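Local coordinates for protein 3,4-dihydroxy-2-butanone 4-phosphate synthase (Candida albicans, PDB 1TKS) that catalyses the conversion of D-ribulose 5-phosphate to formate and 3,4-dihydroxy-2-butanone 4-phosphate, a step in riboflavin biosynthesis, at residues E13-G18 with T154-Q159; E27-E32 with M176-C181; V58-S63 with A161-E166; C91-G96 with Q121-P126; K141-T146 with N194-V199. All coordinates share one frame; numbering follows the deposited sequence.

Interaction 3 is the core contact, a buried strand pair near the centre of the chain held by backbone hydrogen bonds and aliphatic side chains. Interactions 1 and 5 both touch it and draw on helix 145-155: the first, partly buried, packs its C-terminal end against helix 8-16, the second its N-terminal approach against helix 195-203, and Leu155 of one touches Leu198 of the other. Interactions 2 and 5 are surface contacts; interaction 2, rich in charges, includes Glu30, a probable magnesium ligand, while interaction 5 holds residues expected to bind substrate and metal. Interaction 4, a partly buried two-stranded antiparallel pair with an aromatic pair, lies across the chain's centre from interactions 2 and 5.

Interaction 1. Residues E13-G18 with T154-Q159; sequences EAYKNG and TLAGLQ
Tyr15 brings CD1 of its ring up to Ala156 and Leu158, and this is the close-packed half of the contact. Its CD1 lies 3.9 Å from CB of Ala156 and 4.2 Å from CD1 of Leu158, both approaching the ring obliquely. With CG anti to the backbone N (chi1 -169°), the ring is carried off the last turn of helix 8-16 toward residues 154-159, where its hydroxyl hydrogen-bonds Ser153. Alanine suits position 156 because its methyl fits close to the ring and to the stem of Lys16.

The other half is looser and wet. Lys16 runs its aliphatic chain past the carbonyl of Ala156, with CE 3.3 Å from that O, and a bend at chi3 (-61°) takes the ammonium to Glu13 on the same helix. NZ forms a salt bridge with Glu13 OE1 at 3.2 Å, meeting it from above the carboxylate plane, and also donates to a water that in turn donates to Leu155 O. Gly157, at positive phi, closes helix 145-155 in a Schellman motif.

No direct hydrogen bond joins the two segments. The chemistry therefore implies two helix ends held by apolar packing, with Lys16 NZ and one water linking the segments through Leu155 O.

Interaction 2. Residues E27-E32 with M176-C181; sequences EDRENE and MRLDDC
Arg177 reaches back over the 27-32 loop and gives its NH2 to the carbonyl O of Glu30, a 2.8 Å bond lying in both the guanidinium and the carbonyl plane. The same group is covered on one face by Glu32, whose OE2 sits over its centre, 3.6 Å from CZ; no N-H points at this oxygen, and the pair is a long salt bridge, of charge alone. Arginine suits the place because its flat cation can serve an edge and a face together.

At the other end, Arg29 NH2 makes a salt bridge of 3.2 Å with Asp179 OD1, the two planes 74° apart. A bend at chi2 (-74°) brings the arginine CD to 3.5 Å from Leu178 CD2, so Leu178 packs against the aliphatic part of the arginine.

Further out, backbone groups set these positions. Leu178 N donates to Arg29 O at 3.3 Å, and a water accepting from Asp179 N donates to that same oxygen. Asp28 OD2 takes the N-H of Glu30 in an Asx turn, within a type I turn from Asp28 to Asn31.

Arg177 is the N-cap residue of helix 178-188. The whole is a turn docked on a helix start, and it carries Glu30, probably a ligand of both magnesium ions.

Interaction 3. Residues V58-S63 with A161-E166; sequences VCVPLS and AGVICE
Val58 and Val163 meet obliquely, branch against branch, with CG1 of Val58 3.5 Å from CG2 of Val163. Each touching methyl is the one anti to its backbone N (chi1 -179° for CG1 of Val58), a setting that brings the two methyls together. Beyond this pair, Val58 CG2 faces the sulfur of Cys165, while Val60 lays CG1 against the carbonyl O of Gly162.

A second group of side chains gathers round Ile164. Its CG2 and CD1 both approach CG of Pro61, at 4.1 Å in each case, and its CG1 lies beside CB of Cys59. At the far end Leu62 CD2 presses on Ala161 CB at 3.4 Å, a tight carbon contact that the small alanine accommodates.

The backbones of the antiparallel segments hold these faces in place. Cys59 and Ile164 form a hydrogen-bonded pair, with Cys59 N to Ile164 O at 3.1 Å and Ile164 N to Cys59 O at 2.9 Å. Pro61 has no N-H to offer Gly162 O, although its own O accepts from Gly162 N at 3.0 Å.

Beta-branched and other apolar residues suit so buried a seam. It backs the expected active site, Pro61 packing on Thr146 and Ile164 on His145, both probable binding residues. Strand 59-63 pairs in parallel with strand 129-134, strand 162-166 belongs to the sheet with strand 34-38, and helices 44-52 and 103-114 pack on the valines.

Interaction 4. Residues C91-G96 with Q121-P126; sequences CDFAEG and QDFIKP
Asp122 O is gripped by two donors: the N-H of Ala94, at 3.0 Å and nearly straight, and a water at 2.9 Å that accepts from Glu95 N. The water also lies over one face of the Phe93 ring. Two residues back from Ala94, Asp92 forms an antiparallel hydrogen-bonded pair with Ile124, in which Ile124 N reaches Asp92 O at 2.7 Å with an angle of 176°.

Between them Phe93 and Phe123 form the non-hydrogen-bonded pair, and their rings meet edge-to-face. The CD1 edge of Phe93 is directed at the face of Phe123, 3.7 Å from its CE2, with centroids 5.3 Å apart and planes at 68°. Phe93 has CG anti to the backbone N (chi1 -173°), which lets its ring lie alongside Asp122 while CE1 meets the CB of that residue at 3.6 Å. The sulfur of Cys91 comes obliquely to the Phe123 ring.

Ala94 is small enough to sit against CG1 and CD1 of Ile124. The carboxylates turn to other backbone partners, Asp92 to His128 N and Asp122 to Lys119 N. The chemistry implies a division of labour: three backbone hydrogen bonds pair the segments, while the two rings and the Cys91 sulfur make one side apolar against helix 103-114.

Interaction 5. Residues K141-T146 with N194-V199; sequences KRRGHT and NINQLV
Arg143 stretches out across helix 195-203, lying over Val199 and bringing its guanidinium edge to Asn196. Its chain is extended from CG to NE (chi2 -160°), after a first torsion that leaves CG beside the backbone N, and this carries the guanidinium out to Val199 and Asn196. Val199 crosses it at about a right angle: CG2 packs against one guanidinium face, 3.8 Å from NE, and CG1 approaches NH1 at 3.6 Å. A branched valine suits this place because both of its methyls can lie along a flat group. Asn196 OD1 stands 2.7 Å from Arg143 NH2, but the angle is too poor for a hydrogen bond, and the amide is turned 63° from the guanidinium.

Nearer the backbone, Ile195 touches both Arg143 and His145. Its CG1 points anti to the carbonyl carbon (chi1 -63°), and the chain ends in CD1, 3.4 Å from His145 CD2 and 3.6 Å from Arg143 O. The imidazole is held on both nitrogens, by Asp34 at ND1 and Asp25 at NE2. His145 is a probable magnesium ligand, and residues Arg142 to Thr146 probably bind D-ribulose 5-phosphate.

Asn194 caps helix 195-203, its OD1 accepting from Gln197 N at 2.7 Å. The contact places the start of this helix beside the start of helix 145-155, with Ile195 also touching Ala148, Leu198 packing on helix 8-16, and Thr146 on strand 129-134.

Interaction 1. Residues E13-G18 with T154-Q159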
# COMPACT_ATOMS: atom_id res chain seq x y z
N GLU B 13 -26.01 -8.20 7.08
CA GLU B 13 -25.84 -9.25 8.07
C GLU B 13 -24.48 -9.92 7.90
O GLU B 13 -23.82 -10.24 8.88
CB GLU B 13 -26.96 -10.29 7.95
CG GLU B 13 -28.28 -9.78 8.48
CD GLU B 13 -28.22 -9.45 9.95
OE1 GLU B 13 -28.95 -8.53 10.39
OE2 GLU B 13 -27.45 -10.11 10.69
N ALA B 14 -24.05 -10.11 6.66
CA ALA B 14 -22.75 -10.71 6.40
C ALA B 14 -21.66 -9.77 6.92
O ALA B 14 -20.70 -10.21 7.55
CB ALA B 14 -22.57 -10.94 4.90
N TYR B 15 -21.85 -8.48 6.66
CA TYR B 15 -20.90 -7.46 7.09
C TYR B 15 -20.86 -7.41 8.62
O TYR B 15 -19.79 -7.28 9.21
CB TYR B 15 -21.34 -6.12 6.49
CG TYR B 15 -20.35 -4.98 6.61
CD1 TYR B 15 -20.30 -4.19 7.76
CD2 TYR B 15 -19.48 -4.68 5.56
CE1 TYR B 15 -19.42 -3.11 7.85
CE2 TYR B 15 -18.60 -3.61 5.64
CZ TYR B 15 -18.58 -2.83 6.79
OH TYR B 15 -17.72 -1.75 6.86
N LYS B 16 -22.02 -7.54 9.25
CA LYS B 16 -22.07 -7.52 10.71
C LYS B 16 -21.33 -8.73 11.29
O LYS B 16 -20.75 -8.65 12.37
CB LYS B 16 -23.54 -7.54 11.17
CG LYS B 16 -23.74 -7.38 12.66
CD LYS B 16 -25.22 -7.49 13.01
CE LYS B 16 -26.03 -6.41 12.31
NZ LYS B 16 -27.50 -6.62 12.46
N ASN B 17 -21.34 -9.84 10.55
CA ASN B 17 -20.69 -11.07 10.99
C ASN B 17 -19.20 -11.12 10.61
O ASN B 17 -18.58 -12.18 10.65
CB ASN B 17 -21.42 -12.28 10.41
CG ASN B 17 -21.46 -13.47 11.37
OD1 ASN B 17 -22.08 -14.50 11.08
ND2 ASN B 17 -20.80 -13.33 12.52
N GLY B 18 -18.66 -9.97 10.22
CA GLY B 18 -17.24 -9.90 9.88
C GLY B 18 -16.82 -10.34 8.49
O GLY B 18 -15.64 -10.60 8.26
N THR B 154 -22.14 1.75 9.86
CA THR B 154 -23.22 2.39 10.59
C THR B 154 -24.51 1.57 10.49
O THR B 154 -25.17 1.31 11.49
CB THR B 154 -23.48 3.82 10.05
OG1 THR B 154 -22.30 4.61 10.23
CG2 THR B 154 -24.63 4.47 10.81
N LEU B 155 -24.86 1.17 9.27
CA LEU B 155 -26.07 0.38 9.06
C LEU B 155 -26.01 -0.94 9.80
O LEU B 155 -27.03 -1.47 10.24
CB LEU B 155 -26.27 0.12 7.57
CG LEU B 155 -26.53 1.37 6.71
CD1 LEU B 155 -26.35 1.02 5.24
CD2 LEU B 155 -27.94 1.90 7.00
N ALA B 156 -24.80 -1.48 9.95
CA ALA B 156 -24.59 -2.75 10.63
C ALA B 156 -24.57 -2.61 12.15
O ALA B 156 -24.43 -3.60 12.87
CB ALA B 156 -23.28 -3.38 10.13
N GLY B 157 -24.71 -1.38 12.63
CA GLY B 157 -24.71 -1.12 14.06
C GLY B 157 -23.32 -1.13 14.69
O GLY B 157 -23.19 -1.20 15.91
N LEU B 158 -22.30 -1.05 13.85
CA LEU B 158 -20.91 -1.08 14.29
C LEU B 158 -20.29 0.32 14.37
O LEU B 158 -20.93 1.32 14.03
CB LEU B 158 -20.10 -1.97 13.33
CG LEU B 158 -20.57 -3.42 13.17
CD1 LEU B 158 -19.89 -4.08 11.97
CD2 LEU B 158 -20.26 -4.19 14.45
N GLN B 159 -19.04 0.40 14.83
CA GLN B 159 -18.36 1.69 14.91
C GLN B 159 -18.26 2.24 13.48
O GLN B 159 -18.09 1.48 12.53
CB GLN B 159 -16.96 1.53 15.50
CG GLN B 159 -16.93 1.06 16.96
CD GLN B 159 -17.62 2.05 17.89
OE1 GLN B 159 -17.42 3.26 17.79
NE2 GLN B 159 -18.41 1.53 18.82
O HOH W 1 -27.96 -3.71 11.48

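Interaction 2. Residues E27-E32 with M176-C181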
# COMPACT_ATOMS: atom_id res chain seq x y z
N GLU B 27 -24.23 -0.83 -11.33
CA GLU B 27 -24.30 -2.09 -12.05
C GLU B 27 -23.43 -2.22 -13.30
O GLU B 27 -23.34 -3.30 -13.87
CB GLU B 27 -25.76 -2.38 -12.44
CG GLU B 27 -26.74 -2.36 -11.28
CD GLU B 27 -28.08 -2.97 -11.65
OE1 GLU B 27 -28.39 -3.05 -12.86
OE2 GLU B 27 -28.84 -3.36 -10.73
N ASP B 28 -22.77 -1.14 -13.71
CA ASP B 28 -21.95 -1.17 -14.92
C ASP B 28 -20.87 -2.24 -14.95
O ASP B 28 -20.11 -2.39 -14.00
CB ASP B 28 -21.32 0.20 -15.19
CG ASP B 28 -20.94 0.38 -16.65
OD1 ASP B 28 -21.85 0.60 -17.48
OD2 ASP B 28 -19.74 0.28 -16.97
N ARG B 29 -20.79 -2.96 -16.06
CA ARG B 29 -19.80 -4.02 -16.21
C ARG B 29 -18.36 -3.54 -16.11
O ARG B 29 -17.48 -4.31 -15.74
CB ARG B 29 -19.99 -4.74 -17.55
CG ARG B 29 -21.32 -5.43 -17.73
CD ARG B 29 -21.41 -6.70 -16.90
NE ARG B 29 -22.62 -7.46 -17.20
CZ ARG B 29 -22.92 -8.64 -16.66
NH1 ARG B 29 -24.04 -9.26 -16.99
NH2 ARG B 29 -22.08 -9.20 -15.79
N GLU B 30 -18.11 -2.28 -16.44
CA GLU B 30 -16.74 -1.76 -16.40
C GLU B 30 -16.27 -1.28 -15.03
O GLU B 30 -15.11 -0.92 -14.87
CB GLU B 30 -16.57 -0.64 -17.43
CG GLU B 30 -16.75 -1.11 -18.86
CD GLU B 30 -16.23 -0.12 -19.88
OE1 GLU B 30 -16.85 0.94 -20.06
OE2 GLU B 30 -15.18 -0.40 -20.49
N ASN B 31 -17.16 -1.28 -14.05
CA ASN B 31 -16.78 -0.85 -12.70
C ASN B 31 -15.70 -1.75 -12.13
O ASN B 31 -15.68 -2.96 -12.40
CB ASN B 31 -17.98 -0.90 -11.76
CG ASN B 31 -18.99 0.21 -12.01
OD1 ASN B 31 -20.16 0.07 -11.68
ND2 ASN B 31 -18.52 1.32 -12.57
N GLU B 32 -14.81 -1.17 -11.33
CA GLU B 32 -13.74 -1.92 -10.68
C GLU B 32 -14.20 -2.16 -9.24
O GLU B 32 -14.74 -1.25 -8.60
CB GLU B 32 -12.43 -1.13 -10.71
CG GLU B 32 -12.08 -0.58 -12.09
CD GLU B 32 -10.68 -0.02 -12.15
OE1 GLU B 32 -10.25 0.62 -11.16
OE2 GLU B 32 -10.00 -0.22 -13.18
N MET B 176 -9.81 -5.63 -10.93
CA MET B 176 -10.91 -6.50 -11.30
C MET B 176 -12.17 -5.75 -11.67
O MET B 176 -12.68 -4.94 -10.89
CB MET B 176 -11.24 -7.47 -10.16
CG MET B 176 -10.20 -8.53 -9.91
SD MET B 176 -10.85 -9.84 -8.87
CE MET B 176 -9.36 -10.40 -8.08
N ARG B 177 -12.67 -6.03 -12.87
CA ARG B 177 -13.90 -5.44 -13.39
C ARG B 177 -15.04 -6.30 -12.84
O ARG B 177 -14.78 -7.27 -12.13
CB ARG B 177 -13.91 -5.51 -14.92
CG ARG B 177 -12.71 -4.87 -15.58
CD ARG B 177 -12.79 -3.36 -15.49
NE ARG B 177 -11.64 -2.70 -16.10
CZ ARG B 177 -11.53 -1.39 -16.27
NH1 ARG B 177 -10.45 -0.87 -16.83
NH2 ARG B 177 -12.51 -0.58 -15.89
N LEU B 178 -16.28 -5.97 -13.18
CA LEU B 178 -17.43 -6.71 -12.66
C LEU B 178 -17.35 -8.22 -12.88
O LEU B 178 -17.54 -9.00 -11.94
CB LEU B 178 -18.75 -6.19 -13.24
CG LEU B 178 -20.02 -6.85 -12.67
CD1 LEU B 178 -20.13 -6.52 -11.18
CD2 LEU B 178 -21.25 -6.35 -13.41
N ASP B 179 -17.07 -8.64 -14.11
CA ASP B 179 -17.00 -10.06 -14.39
C ASP B 179 -16.01 -10.78 -13.49
O ASP B 179 -16.31 -11.83 -12.93
CB ASP B 179 -16.67 -10.31 -15.86
CG ASP B 179 -17.88 -10.15 -16.76
OD1 ASP B 179 -18.97 -9.87 -16.24
OD2 ASP B 179 -17.74 -10.31 -17.99
N ASP B 180 -14.82 -10.21 -13.34
CA ASP B 180 -13.82 -10.83 -12.49
C ASP B 180 -14.25 -10.78 -11.02
O ASP B 180 -13.92 -11.67 -10.24
CB ASP B 180 -12.46 -10.16 -12.68
CG ASP B 180 -11.74 -10.66 -13.93
OD1 ASP B 180 -10.74 -10.04 -14.33
OD2 ASP B 180 -12.17 -11.69 -14.50
N CYS B 181 -14.99 -9.74 -10.64
CA CYS B 181 -15.45 -9.64 -9.26
C CYS B 181 -16.48 -10.71 -8.95
O CYS B 181 -16.51 -11.27 -7.85
CB CYS B 181 -16.06 -8.26 -8.99
SG CYS B 181 -14.84 -6.92 -8.93
O HOH W 2 -16.64 -6.84 -16.47

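Interaction 3. Residues V58-S63 with A161-E166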
# COMPACT_ATOMS: atom_id res chain seq x y z
N VAL B 58 -3.83 -0.34 1.61
CA VAL B 58 -4.97 -0.49 2.51
C VAL B 58 -5.36 0.77 3.26
O VAL B 58 -4.56 1.36 3.99
CB VAL B 58 -4.72 -1.64 3.52
CG1 VAL B 58 -5.91 -1.81 4.44
CG2 VAL B 58 -4.47 -2.94 2.75
N CYS B 59 -6.62 1.17 3.08
CA CYS B 59 -7.17 2.37 3.70
C CYS B 59 -8.24 2.07 4.73
O CYS B 59 -8.92 1.05 4.67
CB CYS B 59 -7.73 3.28 2.61
SG CYS B 59 -6.50 3.85 1.40
N VAL B 60 -8.38 2.98 5.69
CA VAL B 60 -9.36 2.82 6.75
C VAL B 60 -10.30 4.01 6.83
O VAL B 60 -9.99 5.02 7.46
CB VAL B 60 -8.67 2.60 8.12
CG1 VAL B 60 -9.70 2.53 9.23
CG2 VAL B 60 -7.85 1.31 8.08
N PRO B 61 -11.46 3.92 6.16
CA PRO B 61 -12.44 5.01 6.18
C PRO B 61 -12.95 5.23 7.61
O PRO B 61 -13.29 4.28 8.31
CB PRO B 61 -13.54 4.48 5.27
CG PRO B 61 -12.77 3.73 4.25
CD PRO B 61 -11.78 2.95 5.09
N LEU B 62 -12.97 6.50 8.02
CA LEU B 62 -13.44 6.90 9.35
C LEU B 62 -14.27 8.15 9.14
O LEU B 62 -14.11 8.84 8.14
CB LEU B 62 -12.26 7.24 10.26
CG LEU B 62 -11.22 6.16 10.53
CD1 LEU B 62 -10.02 6.78 11.23
CD2 LEU B 62 -11.84 5.05 11.37
N SER B 63 -15.17 8.45 10.07
CA SER B 63 -15.95 9.67 9.92
C SER B 63 -15.02 10.83 10.25
O SER B 63 -14.03 10.66 10.97
CB SER B 63 -17.14 9.67 10.88
OG SER B 63 -16.69 9.65 12.23
N ALA B 161 -16.43 2.93 11.14
CA ALA B 161 -15.10 2.71 10.60
C ALA B 161 -15.07 1.46 9.74
O ALA B 161 -15.66 0.44 10.10
CB ALA B 161 -14.10 2.58 11.74
N GLY B 162 -14.39 1.54 8.61
CA GLY B 162 -14.28 0.39 7.73
C GLY B 162 -12.86 0.27 7.21
O GLY B 162 -11.99 1.07 7.58
N VAL B 163 -12.60 -0.73 6.38
CA VAL B 163 -11.27 -0.92 5.80
C VAL B 163 -11.51 -1.35 4.36
O VAL B 163 -12.40 -2.16 4.09
CB VAL B 163 -10.45 -1.97 6.60
CG1 VAL B 163 -11.20 -3.29 6.68
CG2 VAL B 163 -9.09 -2.18 5.95
N ILE B 164 -10.74 -0.80 3.43
CA ILE B 164 -10.95 -1.10 2.01
C ILE B 164 -9.66 -1.19 1.19
O ILE B 164 -8.61 -0.70 1.60
CB ILE B 164 -11.85 -0.01 1.34
CG1 ILE B 164 -11.09 1.32 1.21
CG2 ILE B 164 -13.10 0.23 2.18
CD1 ILE B 164 -11.86 2.39 0.43
N CYS B 165 -9.77 -1.82 0.02
CA CYS B 165 -8.64 -1.93 -0.90
C CYS B 165 -9.14 -2.50 -2.22
O CYS B 165 -10.07 -3.31 -2.23
CB CYS B 165 -7.53 -2.79 -0.32
SG CYS B 165 -5.89 -2.34 -1.01
N GLU B 166 -8.50 -2.09 -3.31
CA GLU B 166 -8.87 -2.50 -4.67
C GLU B 166 -8.49 -3.92 -5.07
O GLU B 166 -7.33 -4.31 -4.93
CB GLU B 166 -8.25 -1.54 -5.69
CG GLU B 166 -8.48 -0.06 -5.46
CD GLU B 166 -7.50 0.56 -4.49
OE1 GLU B 166 -7.48 1.81 -4.38
OE2 GLU B 166 -6.74 -0.18 -3.83

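Interaction 4. Residues C91-G96 with Q121-P126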
# COMPACT_ATOMS: atom_id res chain seq x y z
N CYS B 91 -0.75 6.24 9.99
CA CYS B 91 -0.50 5.89 11.38
C CYS B 91 -0.39 4.39 11.64
O CYS B 91 -0.81 3.56 10.83
CB CYS B 91 -1.64 6.45 12.25
SG CYS B 91 -3.23 5.62 11.96
N ASP B 92 0.18 4.08 12.80
CA ASP B 92 0.37 2.72 13.30
C ASP B 92 -0.04 2.76 14.77
O ASP B 92 0.28 3.72 15.48
CB ASP B 92 1.84 2.29 13.26
CG ASP B 92 2.31 1.91 11.88
OD1 ASP B 92 3.53 2.04 11.64
OD2 ASP B 92 1.49 1.48 11.05
N PHE B 93 -0.73 1.73 15.24
CA PHE B 93 -1.10 1.67 16.65
C PHE B 93 0.22 1.29 17.32
O PHE B 93 0.86 0.32 16.93
CB PHE B 93 -2.13 0.56 16.89
CG PHE B 93 -2.69 0.55 18.28
CD1 PHE B 93 -3.45 1.62 18.74
CD2 PHE B 93 -2.48 -0.54 19.11
CE1 PHE B 93 -4.00 1.60 20.02
CE2 PHE B 93 -3.03 -0.58 20.40
CZ PHE B 93 -3.79 0.50 20.85
N ALA B 94 0.62 2.07 18.31
CA ALA B 94 1.89 1.85 19.00
C ALA B 94 2.05 0.51 19.71
O ALA B 94 2.91 -0.29 19.33
CB ALA B 94 2.13 2.98 20.00
N GLU B 95 1.24 0.27 20.73
CA GLU B 95 1.35 -0.97 21.50
C GLU B 95 0.85 -2.22 20.78
O GLU B 95 -0.32 -2.34 20.44
CB GLU B 95 0.65 -0.81 22.85
CG GLU B 95 0.67 -2.04 23.73
CD GLU B 95 0.12 -1.77 25.12
OE1 GLU B 95 0.88 -1.25 25.97
OE2 GLU B 95 -1.07 -2.06 25.36
N GLY B 96 1.77 -3.16 20.57
CA GLY B 96 1.40 -4.39 19.90
C GLY B 96 1.96 -4.51 18.50
O GLY B 96 1.85 -5.57 17.89
N GLN B 121 -2.90 9.72 21.45
CA GLN B 121 -1.54 9.33 21.82
C GLN B 121 -1.23 7.84 21.67
O GLN B 121 -0.08 7.42 21.83
CB GLN B 121 -1.21 9.78 23.25
CG GLN B 121 -2.04 9.13 24.36
CD GLN B 121 -3.36 9.84 24.63
OE1 GLN B 121 -4.05 9.54 25.61
NE2 GLN B 121 -3.72 10.79 23.77
N ASP B 122 -2.25 7.05 21.34
CA ASP B 122 -2.07 5.61 21.17
C ASP B 122 -1.47 5.29 19.80
O ASP B 122 -1.06 4.16 19.55
CB ASP B 122 -3.41 4.89 21.31
CG ASP B 122 -4.01 5.01 22.70
OD1 ASP B 122 -5.19 4.64 22.86
OD2 ASP B 122 -3.31 5.47 23.62
N PHE B 123 -1.43 6.28 18.91
CA PHE B 123 -0.90 6.05 17.57
C PHE B 123 0.39 6.78 17.23
O PHE B 123 0.67 7.88 17.73
CB PHE B 123 -1.96 6.41 16.52
CG PHE B 123 -3.25 5.66 16.68
CD1 PHE B 123 -4.20 6.08 17.60
CD2 PHE B 123 -3.51 4.52 15.92
CE1 PHE B 123 -5.40 5.38 17.77
CE2 PHE B 123 -4.70 3.81 16.08
CZ PHE B 123 -5.65 4.24 17.01
N ILE B 124 1.17 6.15 16.37
CA ILE B 124 2.43 6.70 15.89
C ILE B 124 2.17 7.20 14.48
O ILE B 124 1.53 6.51 13.67
CB ILE B 124 3.54 5.62 15.82
CG1 ILE B 124 3.80 5.06 17.22
CG2 ILE B 124 4.82 6.22 15.25
CD1 ILE B 124 4.69 3.84 17.23
N LYS B 125 2.65 8.40 14.19
CA LYS B 125 2.48 9.03 12.89
C LYS B 125 3.83 9.56 12.42
O LYS B 125 4.56 10.18 13.19
CB LYS B 125 1.46 10.17 13.00
CG LYS B 125 0.07 9.70 13.43
CD LYS B 125 -0.84 10.86 13.80
CE LYS B 125 -0.37 11.58 15.06
NZ LYS B 125 -1.39 12.55 15.55
N PRO B 126 4.20 9.29 11.16
CA PRO B 126 3.43 8.53 10.17
C PRO B 126 3.41 7.04 10.47
O PRO B 126 4.06 6.57 11.41
CB PRO B 126 4.15 8.85 8.86
CG PRO B 126 5.56 9.03 9.29
CD PRO B 126 5.41 9.86 10.54
O HOH W 3 -0.78 2.26 21.71

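Interaction 5. Residues K141-T146 with N194-V199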
# COMPACT_ATOMS: atom_id res chain seq x y z
N LYS B 141 -24.27 12.41 0.73
CA LYS B 141 -23.51 13.63 0.44
C LYS B 141 -22.45 13.40 -0.63
O LYS B 141 -22.21 14.27 -1.47
CB LYS B 141 -22.85 14.14 1.72
CG LYS B 141 -22.23 15.52 1.59
CD LYS B 141 -23.30 16.58 1.34
CE LYS B 141 -22.70 17.97 1.26
NZ LYS B 141 -23.73 19.00 0.97
N ARG B 142 -21.80 12.24 -0.58
CA ARG B 142 -20.75 11.88 -1.53
C ARG B 142 -20.76 10.37 -1.74
O ARG B 142 -20.65 9.61 -0.78
CB ARG B 142 -19.39 12.32 -0.98
CG ARG B 142 -18.21 11.99 -1.89
CD ARG B 142 -16.91 12.55 -1.32
NE ARG B 142 -15.76 12.34 -2.21
CZ ARG B 142 -15.05 11.22 -2.28
NH1 ARG B 142 -14.04 11.13 -3.13
NH2 ARG B 142 -15.34 10.18 -1.50
N ARG B 143 -20.90 9.94 -2.99
CA ARG B 143 -20.95 8.51 -3.28
C ARG B 143 -19.59 7.84 -3.42
O ARG B 143 -19.37 7.03 -4.32
CB ARG B 143 -21.77 8.25 -4.54
CG ARG B 143 -23.23 8.62 -4.41
CD ARG B 143 -24.06 7.91 -5.46
NE ARG B 143 -25.45 8.37 -5.47
CZ ARG B 143 -26.42 7.75 -6.13
NH1 ARG B 143 -27.66 8.24 -6.09
NH2 ARG B 143 -26.17 6.64 -6.80
N GLY B 144 -18.67 8.16 -2.51
CA GLY B 144 -17.35 7.56 -2.56
C GLY B 144 -17.29 6.24 -1.82
O GLY B 144 -18.16 5.95 -1.00
N HIS B 145 -16.27 5.44 -2.10
CA HIS B 145 -16.15 4.16 -1.41
C HIS B 145 -15.82 4.40 0.06
O HIS B 145 -16.09 3.55 0.91
CB HIS B 145 -15.09 3.28 -2.07
CG HIS B 145 -15.46 2.85 -3.46
ND1 HIS B 145 -14.80 1.84 -4.12
CD2 HIS B 145 -16.42 3.29 -4.30
CE1 HIS B 145 -15.34 1.67 -5.32
NE2 HIS B 145 -16.32 2.54 -5.45
N THR B 146 -15.25 5.56 0.36
CA THR B 146 -14.92 5.92 1.73
C THR B 146 -16.23 6.06 2.49
O THR B 146 -16.42 5.47 3.56
CB THR B 146 -14.15 7.25 1.80
OG1 THR B 146 -12.89 7.09 1.16
CG2 THR B 146 -13.92 7.66 3.25
N ASN B 194 -23.56 -2.78 -4.80
CA ASN B 194 -23.09 -1.57 -5.45
C ASN B 194 -23.64 -0.36 -4.69
O ASN B 194 -24.66 -0.47 -4.01
CB ASN B 194 -23.43 -1.55 -6.96
CG ASN B 194 -24.92 -1.51 -7.25
OD1 ASN B 194 -25.55 -0.46 -7.13
ND2 ASN B 194 -25.48 -2.64 -7.65
N ILE B 195 -22.95 0.76 -4.79
CA ILE B 195 -23.34 1.97 -4.07
C ILE B 195 -24.70 2.51 -4.46
O ILE B 195 -25.44 2.99 -3.61
CB ILE B 195 -22.28 3.07 -4.24
CG1 ILE B 195 -20.96 2.60 -3.61
CG2 ILE B 195 -22.76 4.37 -3.60
CD1 ILE B 195 -19.79 3.54 -3.82
N ASN B 196 -25.02 2.46 -5.75
CA ASN B 196 -26.31 2.94 -6.21
C ASN B 196 -27.39 2.15 -5.48
O ASN B 196 -28.39 2.71 -5.01
CB ASN B 196 -26.45 2.72 -7.72
CG ASN B 196 -26.40 4.01 -8.49
OD1 ASN B 196 -25.37 4.68 -8.54
ND2 ASN B 196 -27.52 4.37 -9.11
N GLN B 197 -27.17 0.85 -5.39
CA GLN B 197 -28.09 -0.06 -4.73
C GLN B 197 -28.23 0.32 -3.25
O GLN B 197 -29.32 0.28 -2.69
CB GLN B 197 -27.54 -1.49 -4.86
CG GLN B 197 -28.47 -2.57 -4.38
CD GLN B 197 -27.74 -3.89 -4.18
OE1 GLN B 197 -28.37 -4.93 -3.96
NE2 GLN B 197 -26.41 -3.86 -4.24
N LEU B 198 -27.11 0.70 -2.64
CA LEU B 198 -27.10 1.08 -1.23
C LEU B 198 -27.77 2.43 -0.99
O LEU B 198 -28.48 2.61 -0.00
CB LEU B 198 -25.65 1.11 -0.72
CG LEU B 198 -25.44 1.30 0.78
CD1 LEU B 198 -26.23 0.24 1.54
CD2 LEU B 198 -23.96 1.20 1.10
N VAL B 199 -27.55 3.38 -1.90
CA VAL B 199 -28.16 4.70 -1.78
C VAL B 199 -29.68 4.59 -1.87
O VAL B 199 -30.41 5.26 -1.13
CB VAL B 199 -27.66 5.67 -2.88
CG1 VAL B 199 -28.48 6.96 -2.86
CG2 VAL B 199 -26.19 5.99 -2.64